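Local atomic coordinates of N-terminal acetyltransferase B complex subunit NAT3 (Candida albicans, PDB entry 5K04), a protein that probably serves as the catalytic subunit of the NatB complex, transferring an acetyl group from acetyl-CoA to the N-terminal amino acid of proteins. Residues 44-49 / 87-92. Sequence-based numbering, arbitrary orientation.
Sequences YKSVET and IGLASK. With COA (coenzyme A), chain D.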
loop_
_atom_site.group_PDB
_atom_site.type_symbol
_atom_site.label_atom_id
_atom_site.label_comp_id
_atom_site.label_asym_id
_atom_site.label_seq_id
_atom_site.Cartn_x
_atom_site.Cartn_y
_atom_site.Cartn_z
ATOM N N TYR B 44 -16.293 -8.519 3.707
ATOM C CA TYR B 44 -16.044 -8.227 5.105
ATOM C C TYR B 44 -14.821 -9.005 5.562
ATOM O O TYR B 44 -14.396 -9.985 4.941
ATOM C CB TYR B 44 -17.252 -8.563 5.995
ATOM C CG TYR B 44 -17.838 -9.927 5.731
ATOM C CD1 TYR B 44 -17.370 -11.056 6.401
ATOM C CD2 TYR B 44 -18.863 -10.093 4.817
ATOM C CE1 TYR B 44 -17.931 -12.326 6.162
ATOM C CE2 TYR B 44 -19.423 -11.354 4.561
ATOM C CZ TYR B 44 -18.952 -12.459 5.231
ATOM O OH TYR B 44 -19.494 -13.693 4.958
ATOM N N LYS B 45 -14.276 -8.547 6.677
ATOM C CA LYS B 45 -13.027 -9.046 7.199
ATOM C C LYS B 45 -13.219 -9.490 8.641
ATOM O O LYS B 45 -14.086 -8.988 9.370
ATOM C CB LYS B 45 -11.927 -7.977 7.128
ATOM C CG LYS B 45 -12.241 -6.702 7.931
ATOM C CD LYS B 45 -11.017 -5.794 8.028
ATOM C CE LYS B 45 -11.299 -4.523 8.817
ATOM N NZ LYS B 45 -10.084 -3.640 8.773
ATOM N N SER B 46 -12.406 -10.461 9.028
ATOM C CA SER B 46 -12.279 -10.839 10.420
ATOM C C SER B 46 -11.117 -10.066 11.015
ATOM O O SER B 46 -10.162 -9.711 10.318
ATOM C CB SER B 46 -12.063 -12.349 10.578
ATOM O OG SER B 46 -10.915 -12.805 9.866
ATOM N N VAL B 47 -11.212 -9.820 12.319
ATOM C CA VAL B 47 -10.309 -8.938 13.048
ATOM C C VAL B 47 -10.135 -9.517 14.447
ATOM O O VAL B 47 -11.062 -10.111 15.005
ATOM C CB VAL B 47 -10.890 -7.502 13.022
ATOM C CG1 VAL B 47 -10.613 -6.758 14.261
ATOM C CG2 VAL B 47 -10.409 -6.732 11.766
ATOM N N GLU B 48 -8.935 -9.372 14.997
ATOM C CA GLU B 48 -8.592 -10.009 16.257
ATOM C C GLU B 48 -8.066 -9.005 17.275
ATOM O O GLU B 48 -7.400 -8.024 16.937
ATOM C CB GLU B 48 -7.532 -11.117 16.080
ATOM C CG GLU B 48 -7.856 -12.155 15.049
ATOM C CD GLU B 48 -9.121 -12.942 15.367
ATOM O OE1 GLU B 48 -9.787 -13.384 14.401
ATOM O OE2 GLU B 48 -9.424 -13.134 16.562
ATOM N N THR B 49 -8.376 -9.286 18.529
ATOM C CA THR B 49 -7.664 -8.702 19.651
ATOM C C THR B 49 -6.272 -9.142 20.080
ATOM O O THR B 49 -5.985 -10.346 20.109
ATOM C CB THR B 49 -8.181 -9.305 20.946
ATOM O OG1 THR B 49 -8.047 -10.735 20.868
ATOM C CG2 THR B 49 -9.634 -8.959 21.115
ATOM N N ILE B 87 -9.267 -23.001 13.738
ATOM C CA ILE B 87 -10.164 -22.648 14.836
ATOM C C ILE B 87 -11.522 -22.228 14.277
ATOM O O ILE B 87 -12.303 -21.563 14.967
ATOM C CB ILE B 87 -9.572 -21.535 15.727
ATOM C CG1 ILE B 87 -9.257 -20.290 14.887
ATOM C CG2 ILE B 87 -8.311 -22.034 16.467
ATOM C CD1 ILE B 87 -8.772 -19.109 15.705
ATOM N N GLY B 88 -11.808 -22.608 13.027
ATOM C CA GLY B 88 -13.124 -22.379 12.443
ATOM C C GLY B 88 -13.373 -20.986 11.903
ATOM O O GLY B 88 -14.527 -20.620 11.660
ATOM N N LEU B 89 -12.323 -20.191 11.709
ATOM C CA LEU B 89 -12.517 -18.827 11.238
ATOM C C LEU B 89 -13.005 -18.804 9.789
ATOM O O LEU B 89 -13.930 -18.050 9.448
ATOM C CB LEU B 89 -11.212 -18.051 11.410
ATOM C CG LEU B 89 -11.201 -16.596 10.978
ATOM C CD1 LEU B 89 -12.412 -15.865 11.530
ATOM C CD2 LEU B 89 -9.901 -15.953 11.473
ATOM N N ALA B 90 -12.398 -19.624 8.923
ATOM C CA ALA B 90 -12.881 -19.735 7.550
ATOM C C ALA B 90 -14.332 -20.203 7.520
ATOM O O ALA B 90 -15.164 -19.645 6.793
ATOM C CB ALA B 90 -11.988 -20.693 6.758
ATOM N N SER B 91 -14.654 -21.221 8.323
ATOM C CA SER B 91 -16.033 -21.689 8.398
ATOM C C SER B 91 -16.974 -20.580 8.878
ATOM O O SER B 91 -18.109 -20.471 8.398
ATOM C CB SER B 91 -16.100 -22.919 9.303
ATOM O OG SER B 91 -15.256 -23.946 8.820
ATOM N N LYS B 92 -16.511 -19.730 9.805
ATOM C CA LYS B 92 -17.351 -18.640 10.300
ATOM C C LYS B 92 -17.604 -17.590 9.220
ATOM O O LYS B 92 -18.735 -17.118 9.061
ATOM C CB LYS B 92 -16.715 -17.990 11.535
ATOM C CG LYS B 92 -17.011 -16.482 11.673
ATOM C CD LYS B 92 -16.509 -15.866 12.989
ATOM C CE LYS B 92 -17.644 -15.733 14.000
ATOM N NZ LYS B 92 -18.729 -14.785 13.536
HETATM N N1A COA D . -5.058 -29.473 6.685
HETATM C C2A COA D . -5.983 -30.642 6.824
HETATM N N3A COA D . -7.413 -30.139 6.950
HETATM C C4A COA D . -7.866 -28.733 7.030
HETATM C C5A COA D . -6.805 -27.520 6.985
HETATM C C6A COA D . -5.313 -27.976 6.739
HETATM N N6A COA D . -4.230 -27.072 6.540
HETATM N N7A COA D . -7.521 -26.143 6.918
HETATM C C8A COA D . -9.084 -26.293 6.871
HETATM N N9A COA D . -9.133 -27.930 6.895
HETATM C C1B COA D . -10.592 -28.601 6.643
HETATM C C2B COA D . -10.976 -29.780 7.592
HETATM O O2B COA D . -11.149 -31.154 7.234
HETATM C C3B COA D . -11.759 -28.881 8.520
HETATM O O3B COA D . -12.410 -29.115 9.773
HETATM P P3B COA D . -12.102 -29.430 11.347
HETATM O O7A COA D . -12.622 -28.232 12.122
HETATM O O8A COA D . -12.962 -30.663 11.652
HETATM O O9A COA D . -10.608 -29.624 11.460
HETATM C C4B COA D . -12.156 -27.578 7.638
HETATM O O4B COA D . -11.542 -27.534 6.286
HETATM C C5B COA D . -12.597 -26.252 8.368
HETATM O O5B COA D . -11.683 -25.398 9.064
HETATM P P1A COA D . -11.471 -23.877 9.568
HETATM O O1A COA D . -12.758 -23.167 9.367
HETATM O O2A COA D . -10.965 -23.913 10.978
HETATM O O3A COA D . -10.355 -23.328 8.617
HETATM P P2A COA D . -9.247 -22.161 8.521
HETATM O O4A COA D . -7.957 -22.736 9.029
HETATM O O5A COA D . -9.755 -20.958 9.148
HETATM O O6A COA D . -9.120 -22.024 6.924
HETATM C CBP COA D . -8.377 -22.217 4.377
HETATM C CCP COA D . -9.129 -22.837 5.743
HETATM C CDP COA D . -8.390 -23.348 3.132
HETATM C CEP COA D . -9.137 -20.778 3.909
HETATM C CAP COA D . -6.731 -21.855 4.800
HETATM O OAP COA D . -6.067 -22.774 5.635
HETATM C C9P COA D . -6.007 -20.838 3.779
HETATM O O9P COA D . -5.232 -21.243 2.739
HETATM N N8P COA D . -6.677 -19.481 3.625
HETATM C C7P COA D . -6.831 -18.767 2.228
HETATM C C6P COA D . -6.327 -19.544 0.957
HETATM C C5P COA D . -7.070 -20.856 0.308
HETATM O O5P COA D . -6.462 -22.034 0.126
HETATM N N4P COA D . -8.513 -20.700 0.029
HETATM C C3P COA D . -9.884 -21.029 0.352
HETATM C C2P COA D . -10.580 -22.358 0.595
HETATM S S1P COA D . -10.882 -23.561 -0.664
#
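The pyrophosphate-binding loop of the GNAT fold and the start of the helix after it, residues 87-92, pack through L89 against S46 and E48 on strand 43-48 of the central sheet. L89 carries the contact with its two methyls. L89 CD1 lies 3.7 Å from S46 CB, while L89 CD2 approaches S46 OG at 3.7 Å and E48 OE1 at 3.9 Å, so the interface is van der Waals contact of a branched aliphatic end with a serine and one carboxylate oxygen of E48. The leucine reaches the strand because its CG is anti to the backbone N (chi1 -180°). E48 meets it from the opposite direction, its chain bent at chi2 (-62°), which brings the carboxylate back toward the leucine.

The polar atoms beside L89 have partners elsewhere. S46 OG and E48 OE1 both hydrogen-bond to S55 OG on the adjacent strand 53-65, and E48 OE2 makes a salt bridge with R277 of the partner subunit, which probably helps to stabilise the buried carboxylate as an anion. L89 also touches V80 on strand 70-80, so it packs its helix onto more than one strand of the sheet.

On the side of the segment turned from the strand, the loop and first helical turn grip the coenzyme A pyrophosphate. G88 N, at the N-cap, donates to O2A of coenzyme A at 2.6 Å, a bent bond (139°). A90 N bonds to O5A of coenzyme A at 3.0 Å, so backbone N-H groups reach both phosphates; the helix N-terminus would be expected to favour their negative charge. O1A of coenzyme A receives two bonds from one residue: S91 N at 2.9 Å and S91 OG at 2.7 Å.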